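Local structure of peptidase M16 domain protein (Alicyclobacillus acidocaldarius subsp. acidocaldarius DSM 446, 4XEA) at residues M156-P161 / G256-N261; G262-N267 / L309-G314. The protein is a putative M16-like metallopeptidase that binds a nickel ion and probably hydrolyses peptide bonds. One frame throughout, in Å; residues are numbered along the deposited sequence.

Interaction 1 of 2, residues M156-P161 / G256-N261; sequences MYHEHP and GWKEAN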
# COMPACT_ATOMS: atom_id res chain seq x y z
N MSE A 156 26.24 10.79 -6.75
CA MSE A 156 26.93 9.54 -6.52
C MSE A 156 27.67 8.98 -7.75
O MSE A 156 28.81 8.51 -7.62
CB MSE A 156 25.94 8.51 -5.96
CG MSE A 156 26.47 7.14 -5.70
SE MSE A 156 25.20 5.96 -4.79
CE MSE A 156 25.15 6.80 -3.15
N TYR A 157 27.03 9.05 -8.91
CA TYR A 157 27.47 8.34 -10.10
C TYR A 157 28.10 9.30 -11.10
O TYR A 157 27.55 10.35 -11.42
CB TYR A 157 26.31 7.48 -10.72
CG TYR A 157 26.02 6.27 -9.92
CD1 TYR A 157 26.80 5.12 -10.05
CD2 TYR A 157 25.01 6.27 -8.96
CE1 TYR A 157 26.55 3.96 -9.27
CE2 TYR A 157 24.75 5.13 -8.19
CZ TYR A 157 25.54 4.01 -8.32
OH TYR A 157 25.28 2.96 -7.51
N HIS A 158 29.30 8.96 -11.59
CA HIS A 158 29.97 9.74 -12.59
C HIS A 158 29.41 9.53 -14.00
O HIS A 158 29.28 10.50 -14.75
CB HIS A 158 31.47 9.39 -12.66
CG HIS A 158 32.24 9.69 -11.41
ND1 HIS A 158 33.28 10.59 -11.37
CD2 HIS A 158 32.15 9.16 -10.17
CE1 HIS A 158 33.76 10.64 -10.14
NE2 HIS A 158 33.07 9.80 -9.39
N GLU A 159 29.22 8.27 -14.38
CA GLU A 159 28.95 7.89 -15.79
C GLU A 159 27.87 6.81 -15.93
O GLU A 159 27.28 6.72 -16.99
CB GLU A 159 30.20 7.25 -16.45
CG GLU A 159 31.42 8.03 -16.55
CD GLU A 159 32.69 7.14 -16.36
OE1 GLU A 159 32.97 6.23 -17.20
OE2 GLU A 159 33.43 7.41 -15.36
N HIS A 160 27.69 5.96 -14.93
CA HIS A 160 26.73 4.87 -15.00
C HIS A 160 25.32 5.40 -15.38
O HIS A 160 24.89 6.43 -14.86
CB HIS A 160 26.66 4.12 -13.67
CG HIS A 160 26.00 2.78 -13.76
ND1 HIS A 160 24.65 2.63 -14.00
CD2 HIS A 160 26.51 1.52 -13.72
CE1 HIS A 160 24.35 1.34 -14.07
NE2 HIS A 160 25.46 0.65 -13.90
N PRO A 161 24.61 4.72 -16.32
CA PRO A 161 23.27 5.18 -16.71
C PRO A 161 22.23 5.32 -15.61
O PRO A 161 21.24 6.06 -15.82
CB PRO A 161 22.81 4.08 -17.69
CG PRO A 161 24.06 3.57 -18.29
CD PRO A 161 25.04 3.59 -17.16
N GLY A 256 23.42 8.34 1.18
CA GLY A 256 23.64 7.15 0.43
C GLY A 256 25.06 6.65 0.43
O GLY A 256 26.00 7.39 0.67
N TRP A 257 25.21 5.35 0.16
CA TRP A 257 26.51 4.70 0.02
C TRP A 257 26.53 3.91 -1.27
O TRP A 257 25.60 3.20 -1.60
CB TRP A 257 26.80 3.77 1.18
CG TRP A 257 26.99 4.51 2.48
CD1 TRP A 257 28.17 4.90 3.03
CD2 TRP A 257 25.96 4.89 3.40
NE1 TRP A 257 27.94 5.49 4.27
CE2 TRP A 257 26.59 5.54 4.49
CE3 TRP A 257 24.57 4.76 3.40
CZ2 TRP A 257 25.87 6.06 5.58
CZ3 TRP A 257 23.84 5.29 4.45
CH2 TRP A 257 24.49 5.93 5.54
N LYS A 258 27.63 4.06 -1.99
CA LYS A 258 27.80 3.52 -3.33
C LYS A 258 28.56 2.18 -3.25
O LYS A 258 29.71 2.16 -2.79
CB LYS A 258 28.70 4.52 -4.07
CG LYS A 258 28.87 4.30 -5.58
CD LYS A 258 29.76 5.38 -6.15
CE LYS A 258 29.73 5.31 -7.63
NZ LYS A 258 30.59 6.29 -8.23
N GLU A 259 27.98 1.10 -3.77
CA GLU A 259 28.75 -0.13 -3.98
C GLU A 259 29.78 0.07 -5.10
O GLU A 259 29.49 0.75 -6.11
CB GLU A 259 27.88 -1.33 -4.36
CG GLU A 259 26.85 -1.77 -3.36
CD GLU A 259 27.43 -2.57 -2.19
OE1 GLU A 259 28.65 -2.88 -2.16
OE2 GLU A 259 26.61 -2.89 -1.29
N ALA A 260 30.95 -0.55 -4.96
CA ALA A 260 31.99 -0.46 -5.99
C ALA A 260 31.55 -1.15 -7.30
O ALA A 260 32.03 -0.81 -8.38
CB ALA A 260 33.34 -1.11 -5.48
N ASN A 261 30.71 -2.17 -7.17
CA ASN A 261 30.20 -2.90 -8.33
C ASN A 261 28.90 -3.61 -8.00
O ASN A 261 28.51 -3.67 -6.83
CB ASN A 261 31.24 -3.86 -8.89
CG ASN A 261 31.95 -4.60 -7.82
OD1 ASN A 261 31.34 -5.45 -7.14
ND2 ASN A 261 33.25 -4.29 -7.63
O HOH W 1 27.31 1.11 -7.67

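Interaction 2 of 2, residues G262-N267 / L309-G314; sequences GAFGSN and LSNTFG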
# COMPACT_ATOMS: atom_id res chain seq x y z
N GLY A 262 28.24 -4.16 -9.03
CA GLY A 262 27.02 -4.91 -8.83
C GLY A 262 27.34 -6.36 -8.44
O GLY A 262 28.48 -6.69 -8.18
N ALA A 263 26.31 -7.20 -8.38
CA ALA A 263 26.46 -8.61 -8.03
C ALA A 263 25.46 -9.43 -8.86
O ALA A 263 24.51 -8.86 -9.46
CB ALA A 263 26.25 -8.81 -6.50
N PHE A 264 25.68 -10.74 -8.89
CA PHE A 264 24.97 -11.69 -9.75
C PHE A 264 24.46 -12.88 -8.96
O PHE A 264 25.15 -13.40 -8.09
CB PHE A 264 25.98 -12.19 -10.80
CG PHE A 264 25.42 -13.14 -11.80
CD1 PHE A 264 25.50 -14.52 -11.58
CD2 PHE A 264 24.87 -12.68 -13.00
CE1 PHE A 264 24.98 -15.41 -12.54
CE2 PHE A 264 24.36 -13.59 -13.97
CZ PHE A 264 24.42 -14.92 -13.73
N GLY A 265 23.25 -13.32 -9.27
CA GLY A 265 22.77 -14.61 -8.80
C GLY A 265 22.78 -14.83 -7.29
O GLY A 265 22.25 -14.01 -6.53
N SER A 266 23.36 -15.94 -6.87
CA SER A 266 23.37 -16.31 -5.47
C SER A 266 24.17 -15.27 -4.64
O SER A 266 23.84 -15.01 -3.46
CB SER A 266 23.92 -17.74 -5.28
OG SER A 266 25.33 -17.68 -5.45
N ASN A 267 25.19 -14.65 -5.23
CA ASN A 267 25.93 -13.60 -4.52
C ASN A 267 25.04 -12.35 -4.25
O ASN A 267 25.14 -11.67 -3.21
CB ASN A 267 27.18 -13.18 -5.31
CG ASN A 267 28.28 -14.27 -5.33
OD1 ASN A 267 28.40 -15.10 -4.43
ND2 ASN A 267 29.09 -14.24 -6.38
N LEU A 309 20.29 -3.41 -5.37
CA LEU A 309 21.43 -4.15 -5.93
C LEU A 309 21.02 -4.78 -7.25
O LEU A 309 19.94 -5.42 -7.36
CB LEU A 309 21.91 -5.23 -4.95
CG LEU A 309 23.22 -5.98 -5.30
CD1 LEU A 309 24.41 -5.06 -5.56
CD2 LEU A 309 23.48 -6.98 -4.18
N SER A 310 21.89 -4.60 -8.23
CA SER A 310 21.67 -5.06 -9.59
C SER A 310 23.01 -5.65 -10.07
O SER A 310 24.00 -5.64 -9.34
CB SER A 310 21.28 -3.83 -10.42
OG SER A 310 20.85 -4.14 -11.69
N ASN A 311 23.04 -6.18 -11.29
CA ASN A 311 24.25 -6.76 -11.85
C ASN A 311 25.41 -5.78 -12.01
O ASN A 311 26.59 -6.19 -11.84
CB ASN A 311 23.97 -7.48 -13.17
CG ASN A 311 23.16 -8.78 -13.03
OD1 ASN A 311 22.69 -9.28 -14.04
ND2 ASN A 311 23.03 -9.36 -11.81
N THR A 312 25.13 -4.50 -12.31
CA THR A 312 26.18 -3.53 -12.61
C THR A 312 26.28 -2.35 -11.63
O THR A 312 27.14 -1.48 -11.80
CB THR A 312 26.01 -2.95 -14.00
OG1 THR A 312 24.84 -2.09 -14.01
CG2 THR A 312 25.88 -4.12 -15.04
N PHE A 313 25.44 -2.33 -10.60
CA PHE A 313 25.55 -1.25 -9.59
C PHE A 313 24.80 -1.63 -8.35
O PHE A 313 24.00 -2.57 -8.35
CB PHE A 313 24.94 0.04 -10.16
CG PHE A 313 23.45 -0.01 -10.30
CD1 PHE A 313 22.62 0.45 -9.27
CD2 PHE A 313 22.85 -0.57 -11.41
CE1 PHE A 313 21.27 0.37 -9.35
CE2 PHE A 313 21.47 -0.63 -11.51
CZ PHE A 313 20.67 -0.18 -10.48
N GLY A 314 25.05 -0.91 -7.27
CA GLY A 314 24.23 -1.01 -6.08
C GLY A 314 24.42 0.17 -5.16
O GLY A 314 25.49 0.82 -5.17

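Interaction 1 of 2, residues M156-P161 / G256-N261
Gly256 begins the contact by receiving the tip of selenomethionine Met156 on strand 252-258, where the five-stranded mixed sheet of the M16 inactive domain faces the C-terminal end of helix 144-156, in the insulinase-like part of the chain. The methyl CE of Met156 lies 3.6 Å from C of Gly256; glycine leaves its backbone bare, and the methyl settles directly on it. Trp257, next along the strand, directs CB away from the loop and offers it backbone: its N is also 3.6 Å from CE of Met156.

Lys258 carries most of the contact. With CG anti to the backbone N (chi1 -171°) and every later torsion extended, its chain runs straight out from the sheet, sliding past Met156 in the opposite sense; CG of Lys258 and CG of Met156 are 3.7 Å apart. Farther out, CE of Lys258 sits 3.8 Å from CD1 of Tyr157, approaching the ring obliquely. A long lysine suits this place because its methylenes pack against apolar groups while its ammonium reaches the helix end, where NZ donates a 2.9 Å hydrogen bond to O of Met156, 24° out of the carbonyl plane. Glu233, in a salt bridge, and the carbonyl of Pro234 also hold this buried NZ. CD2 of His158 lies near it at the ring edge, while NE2 of His158 is hydrogen-bonded to O of Thr236.

Glu259 joins through water 1, which lies in the plane of the Tyr157 ring: the phenol OH of Tyr157 donates to it over 2.8 Å, and the water donates to O of Glu259 over 2.7 Å.

Interaction 2 of 2, residues G262-N267 / L309-G314
Ala263 and Ser310 are joined by backbone in the M16 inactive domain, where the segment leading into helix 265-283 crosses the turn of the beta hairpin formed by strands 304-309 and 314-321.

Two conventional hydrogen bonds cross the contact, both made by Ala263. Its N donates to O of Ser310 over 2.9 Å, with an angle of 158° at the hydrogen. Its O accepts from ND2 of Asn311 over 2.8 Å, the acceptor lying near the amide plane of that side chain. Asn311 has CG anti to its own carbonyl carbon (chi1 -70°), which swings the amide back over the segment that its CB bond points away from. Asparagine suits the turn because one NH2 group can serve two carbonyls: ND2 also donates to O of Arg380, tying in a third part of the chain.

Weaker CA-H...O contacts reinforce these. CA of Asn311 approaches the same O of Ala263 at 3.2 Å, and CA of Gly262 lies 3.3 Å from O of Asn311. Gly262, with no side chain, lets the two backbones come this close.

Apolar packing is lighter. Leu309 sends its two methyls to different targets: CD1 reaches the backbone of Gly262 and Ala263, while CD2 stands 4.1 Å from CB of Ala263, a small residue consistent with the close backbone pairing. On the more exposed side, the Phe264 ring crosses the Asn311 amide, their planes 33° apart, with CD2 of Phe264 4.0 Å from ND2 of Asn311.

Interactions 1 and 2 follow one another along the chain: residues 256-261 leave strand 252-258, and the next segment, 262-267, carries on into helix 265-283. The centres of the two contacts lie about 13 Å apart. Interaction 1 is buried and joins the insulinase-like part to the inactive domain through long side chains, a charged group and a bridging water; interaction 2 is partly exposed, stays within the inactive domain and rests mainly on backbone and one amide. The two also meet directly: NE2 of His160 and OG1 of Thr312 probably share a hydrogen bond, and Glu259 pairs by backbone with Gly314, so the hairpin of interaction 2 borders the strand used in interaction 1.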